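Local coordinates for protein putative rhamnosidase (Streptomyces avermitilis, PDB 3W5M) that hydrolyses terminal non-reducing alpha-L-rhamnose residues from alpha-L-rhamnosides such as citrus flavonoids and gum arabic, at residues 642-645 and 646-650; 691-694 and 695-699. All blocks are in the same frame, centred on the assembly; numbering follows the deposited sequence.

Contact 1 of 2, residues 642-645 and 646-650; sequences GDIN and VFAPT
Helix 641-654 of the catalytic (alpha/alpha)6-barrel shows over residues 642-650 how two turns of one helix can serve a sugar pocket and then kink: Gly642, Asp643 and Ile644 each accept a backbone bond from the residue four positions on. The first, from Val646 N to Gly642 O, is 3.1 Å long and fairly straight at 164°. The next two are more bent, Ala648 N meeting Ile644 O at 2.8 Å with only 136° at the hydrogen. The series is interrupted at Pro649, whose ring nitrogen carries no hydrogen to give and whose CD lies 4.1 Å from Asn645 O instead, and at Thr650, where the helix kinks before running on to 654. Val646 spreads its two methyls over the carbonyls of the preceding turn, CG1 at 3.4 Å from Gly642 O and CG2 equally near Asp643 O. Its side chain crosses that of Asn645 at about a right angle. The amide of Asn645 is held from outside the turn, OD1 by the hydroxyl of Thr701 and ND2 by that of Tyr763 and by Gly694 O, which fixes its rotation. Asp643, a rhamnose-binding residue, leaves the helix away from 646-650; its OD1 hydrogen-bonds a bound Tris molecule and the side chain packs on His916. Phe647 stacks on Tyr917, which also touches Asp643 and Ile644. Ile644 sets CG1 opposite the backbone N (chi1 -168°), and the bend at the next bond brings CD1 along the helix to 4.4 Å from Ala648 CB.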
ATOM      1  N   GLY A 642      -9.386   2.939   9.838  1.00 21.46           N
ATOM      2  CA  GLY A 642     -10.589   3.690   9.489  1.00 20.33           C
ATOM      3  C   GLY A 642     -10.882   3.715   8.008  1.00 21.96           C
ATOM      4  O   GLY A 642     -12.012   3.438   7.567  1.00 22.06           O
ATOM      5  N   ASP A 643      -9.844   3.995   7.211  1.00 20.76           N
ATOM      6  CA  ASP A 643     -10.026   4.121   5.791  1.00 22.02           C
ATOM      7  C   ASP A 643     -10.444   2.811   5.139  1.00 20.41           C
ATOM      8  O   ASP A 643     -11.267   2.798   4.238  1.00 21.00           O
ATOM      9  CB  ASP A 643      -8.710   4.633   5.174  1.00 24.87           C
ATOM     10  CG  ASP A 643      -8.296   5.989   5.752  1.00 30.74           C
ATOM     11  OD1 ASP A 643      -8.201   6.103   6.998  1.00 31.28           O
ATOM     12  OD2 ASP A 643      -8.099   6.948   4.964  1.00 32.61           O
ATOM     13  N   ILE A 644      -9.819   1.710   5.536  1.00 19.70           N
ATOM     14  CA  ILE A 644     -10.181   0.433   4.928  1.00 20.36           C
ATOM     15  C   ILE A 644     -11.528  -0.093   5.467  1.00 20.91           C
ATOM     16  O   ILE A 644     -12.302  -0.711   4.720  1.00 22.52           O
ATOM     17  CB  ILE A 644      -9.022  -0.615   4.957  1.00 19.14           C
ATOM     18  CG1 ILE A 644      -9.343  -1.813   4.043  1.00 19.34           C
ATOM     19  CG2 ILE A 644      -8.723  -1.084   6.379  1.00 20.06           C
ATOM     20  CD1 ILE A 644      -9.651  -1.456   2.587  1.00 19.61           C
ATOM     21  N   ASN A 645     -11.828   0.207   6.727  1.00 21.12           N
ATOM     22  CA  ASN A 645     -13.161  -0.053   7.294  1.00 22.45           C
ATOM     23  C   ASN A 645     -14.219   0.495   6.355  1.00 23.07           C
ATOM     24  O   ASN A 645     -15.082  -0.239   5.902  1.00 21.95           O
ATOM     25  CB  ASN A 645     -13.321   0.594   8.678  1.00 23.11           C
ATOM     26  CG  ASN A 645     -14.776   0.702   9.120  1.00 27.28           C
ATOM     27  OD1 ASN A 645     -15.590  -0.193   8.846  1.00 27.77           O
ATOM     28  ND2 ASN A 645     -15.118   1.808   9.794  1.00 23.98           N
ATOM     29  N   VAL A 646     -14.146   1.780   6.028  1.00 22.17           N
ATOM     30  CA  VAL A 646     -15.193   2.364   5.197  1.00 23.74           C
ATOM     31  C   VAL A 646     -15.188   1.868   3.738  1.00 24.08           C
ATOM     32  O   VAL A 646     -16.244   1.749   3.120  1.00 23.68           O
ATOM     33  CB  VAL A 646     -15.231   3.916   5.316  1.00 26.02           C
ATOM     34  CG1 VAL A 646     -15.148   4.347   6.783  1.00 25.88           C
ATOM     35  CG2 VAL A 646     -14.117   4.573   4.537  1.00 25.70           C
ATOM     36  N   PHE A 647     -14.004   1.573   3.199  1.00 21.87           N
ATOM     37  CA  PHE A 647     -13.863   1.265   1.777  1.00 21.54           C
ATOM     38  C   PHE A 647     -13.937  -0.222   1.400  1.00 21.53           C
ATOM     39  O   PHE A 647     -14.163  -0.539   0.223  1.00 20.85           O
ATOM     40  CB  PHE A 647     -12.568   1.891   1.229  1.00 21.26           C
ATOM     41  CG  PHE A 647     -12.420   1.790  -0.268  1.00 20.86           C
ATOM     42  CD1 PHE A 647     -13.252   2.553  -1.112  1.00 22.45           C
ATOM     43  CD2 PHE A 647     -11.449   0.973  -0.848  1.00 19.84           C
ATOM     44  CE1 PHE A 647     -13.104   2.507  -2.490  1.00 21.24           C
ATOM     45  CE2 PHE A 647     -11.324   0.905  -2.238  1.00 20.82           C
ATOM     46  CZ  PHE A 647     -12.142   1.678  -3.061  1.00 21.95           C
ATOM     47  N   ALA A 648     -13.778  -1.121   2.375  1.00 20.94           N
ATOM     48  CA  ALA A 648     -13.688  -2.558   2.058  1.00 20.64           C
ATOM     49  C   ALA A 648     -14.802  -3.125   1.172  1.00 20.63           C
ATOM     50  O   ALA A 648     -14.513  -3.833   0.226  1.00 20.57           O
ATOM     51  CB  ALA A 648     -13.474  -3.408   3.303  1.00 21.29           C
ATOM     52  N   PRO A 649     -16.086  -2.816   1.460  1.00 19.48           N
ATOM     53  CA  PRO A 649     -17.123  -3.382   0.602  1.00 20.76           C
ATOM     54  C   PRO A 649     -17.019  -2.935  -0.858  1.00 20.86           C
ATOM     55  O   PRO A 649     -17.256  -3.724  -1.747  1.00 23.06           O
ATOM     56  CB  PRO A 649     -18.413  -2.881   1.253  1.00 20.13           C
ATOM     57  CG  PRO A 649     -18.027  -2.734   2.687  1.00 20.89           C
ATOM     58  CD  PRO A 649     -16.668  -2.104   2.608  1.00 20.71           C
ATOM     59  N   THR A 650     -16.639  -1.679  -1.097  1.00 19.32           N
ATOM     60  CA  THR A 650     -16.439  -1.206  -2.456  1.00 19.57           C
ATOM     61  C   THR A 650     -15.218  -1.925  -3.090  1.00 19.41           C
ATOM     62  O   THR A 650     -15.289  -2.389  -4.221  1.00 19.76           O
ATOM     63  CB  THR A 650     -16.251   0.326  -2.463  1.00 19.65           C
ATOM     64  OG1 THR A 650     -17.461   0.945  -2.019  1.00 23.86           O
ATOM     65  CG2 THR A 650     -15.945   0.845  -3.872  1.00 19.20           C
TER

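Contact 2 of 2, residues 691-694 and 695-699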
ATOM      1  N   GLY A 691      -7.871   1.678  19.950  1.00 27.29           N
ATOM      2  CA  GLY A 691      -9.175   1.701  20.647  1.00 26.05           C
ATOM      3  C   GLY A 691     -10.144   2.763  20.176  1.00 25.67           C
ATOM      4  O   GLY A 691     -11.032   3.189  20.934  1.00 25.84           O
ATOM      5  N   VAL A 692     -10.023   3.166  18.913  1.00 24.20           N
ATOM      6  CA  VAL A 692     -10.825   4.223  18.365  1.00 24.54           C
ATOM      7  C   VAL A 692     -11.975   3.687  17.534  1.00 25.18           C
ATOM      8  O   VAL A 692     -11.753   2.974  16.527  1.00 23.37           O
ATOM      9  CB  VAL A 692      -9.968   5.156  17.476  1.00 25.44           C
ATOM     10  CG1 VAL A 692     -10.835   6.137  16.689  1.00 25.42           C
ATOM     11  CG2 VAL A 692      -8.900   5.843  18.313  1.00 26.84           C
ATOM     12  N   ALA A 693     -13.193   4.086  17.910  1.00 23.98           N
ATOM     13  CA  ALA A 693     -14.403   3.777  17.138  1.00 24.14           C
ATOM     14  C   ALA A 693     -14.349   4.144  15.664  1.00 23.24           C
ATOM     15  O   ALA A 693     -14.055   5.280  15.319  1.00 24.08           O
ATOM     16  CB  ALA A 693     -15.613   4.453  17.774  1.00 26.02           C
ATOM     17  N   GLY A 694     -14.700   3.180  14.806  1.00 22.09           N
ATOM     18  CA  GLY A 694     -14.746   3.362  13.360  1.00 22.44           C
ATOM     19  C   GLY A 694     -13.372   3.134  12.736  1.00 22.93           C
ATOM     20  O   GLY A 694     -13.247   3.078  11.509  1.00 25.79           O
ATOM     21  N   TRP A 695     -12.359   3.010  13.584  1.00 20.87           N
ATOM     22  CA  TRP A 695     -10.987   2.757  13.141  1.00 21.73           C
ATOM     23  C   TRP A 695     -10.685   1.297  13.533  1.00 20.73           C
ATOM     24  O   TRP A 695     -10.773   0.407  12.694  1.00 20.21           O
ATOM     25  CB  TRP A 695      -9.994   3.813  13.723  1.00 22.17           C
ATOM     26  CG  TRP A 695      -9.793   4.982  12.757  1.00 23.00           C
ATOM     27  CD1 TRP A 695      -8.658   5.255  12.012  1.00 23.52           C
ATOM     28  CD2 TRP A 695     -10.766   5.952  12.361  1.00 23.15           C
ATOM     29  NE1 TRP A 695      -8.861   6.349  11.227  1.00 23.65           N
ATOM     30  CE2 TRP A 695     -10.149   6.796  11.404  1.00 23.41           C
ATOM     31  CE3 TRP A 695     -12.093   6.233  12.759  1.00 23.61           C
ATOM     32  CZ2 TRP A 695     -10.816   7.873  10.818  1.00 23.89           C
ATOM     33  CZ3 TRP A 695     -12.754   7.308  12.173  1.00 23.28           C
ATOM     34  CH2 TRP A 695     -12.120   8.111  11.212  1.00 24.53           C
ATOM     35  N   GLY A 696     -10.442   1.047  14.816  1.00 20.88           N
ATOM     36  CA  GLY A 696     -10.189  -0.290  15.332  1.00 21.64           C
ATOM     37  C   GLY A 696     -11.242  -1.291  14.902  1.00 21.14           C
ATOM     38  O   GLY A 696     -10.938  -2.497  14.767  1.00 21.24           O
ATOM     39  N   ASP A 697     -12.468  -0.812  14.639  1.00 20.83           N
ATOM     40  CA  ASP A 697     -13.549  -1.688  14.178  1.00 22.42           C
ATOM     41  C   ASP A 697     -13.337  -2.376  12.826  1.00 20.40           C
ATOM     42  O   ASP A 697     -14.081  -3.296  12.485  1.00 19.38           O
ATOM     43  CB  ASP A 697     -14.878  -0.948  14.216  1.00 22.90           C
ATOM     44  CG  ASP A 697     -15.230  -0.549  15.626  1.00 25.84           C
ATOM     45  OD1 ASP A 697     -15.643  -1.446  16.407  1.00 25.02           O
ATOM     46  OD2 ASP A 697     -15.011   0.641  15.955  1.00 28.79           O
ATOM     47  N   ALA A 698     -12.312  -1.955  12.079  1.00 19.53           N
ATOM     48  CA  ALA A 698     -11.924  -2.652  10.873  1.00 20.41           C
ATOM     49  C   ALA A 698     -11.677  -4.128  11.131  1.00 19.94           C
ATOM     50  O   ALA A 698     -11.904  -4.955  10.247  1.00 20.32           O
ATOM     51  CB  ALA A 698     -10.688  -2.009  10.250  1.00 20.04           C
ATOM     52  N   GLY A 699     -11.194  -4.450  12.324  1.00 18.90           N
ATOM     53  CA  GLY A 699     -10.980  -5.848  12.760  1.00 20.51           C
ATOM     54  C   GLY A 699     -12.226  -6.735  12.725  1.00 21.41           C
ATOM     55  O   GLY A 699     -12.113  -7.960  12.677  1.00 21.11           O
TER
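Val692 O takes two backbone hydrogens at once, from Trp695 N at 3.0 Å and from Gly696 N at 2.9 Å. The Gly696 donor lies in the carbonyl plane, whereas that of Trp695 is tilted 34° out of it. The side chains of Val692 and Trp695 lie side by side and point the same way, with Val692 CG1 packed 3.9 Å from Trp695 CB. Farther along the indole, the edge bearing CE3 reaches Ala693 O, which sits in the ring plane at 3.4 Å. Chain reversal here is by successive turns: Val692 to Trp695 has the backbone angles of a type II turn, with Gly694 at positive phi, and Trp695 to Ala698 is a type I turn, closed by Ala698 N on Trp695 O at 2.9 Å, leading into helix 698-710 of the (alpha/alpha)6-barrel. Asp697 ties the second turn back to the first. With CG beside its own backbone N (chi1 -63°), OD2 uses its anti lone pair to accept from Gly694 N, a nearly straight bond of 2.8 Å. The other oxygen, OD1, is gripped by Ser767 and the indole N-H of Trp726, so the carboxylate that positions the loop is itself held by two partners outside it. Trp695 is a rhamnose-binding residue, and its NE1 bonds a Tris molecule in the pocket. With an alanine here the indole is gone, and the pocket would probably be left with a gap beside Ala693 O and no N-H donor for the ligand at this point. Tyr744 meets the indole ring with planes about 50° apart, and Trp747 and Leu852 also touch it.

Both contacts are buried in the same barrel domain, their centres 11 Å apart, and each contributes one residue to the rhamnose site. Contact 1 is helix, kinked toward its end, relying on repeated backbone bonds, its side chains turned mostly to neighbouring helices and loops; contact 2 is mostly loop leading into helix 698-710, so a shared carbonyl and a carboxylate do the work of helix geometry. Each has a partly exposed residue, Pro649 and Val692. They meet directly: Asn645 ND2 lies 2.8 Å from Gly694 O, Asn645 CB packs on Ala698 CB, and Trp695 CD1 comes to 3.3 Å from Gly642 N. Asp643 OD1 and Trp695 NE1 share O2 of one Tris molecule, probably from the crystallisation liquor.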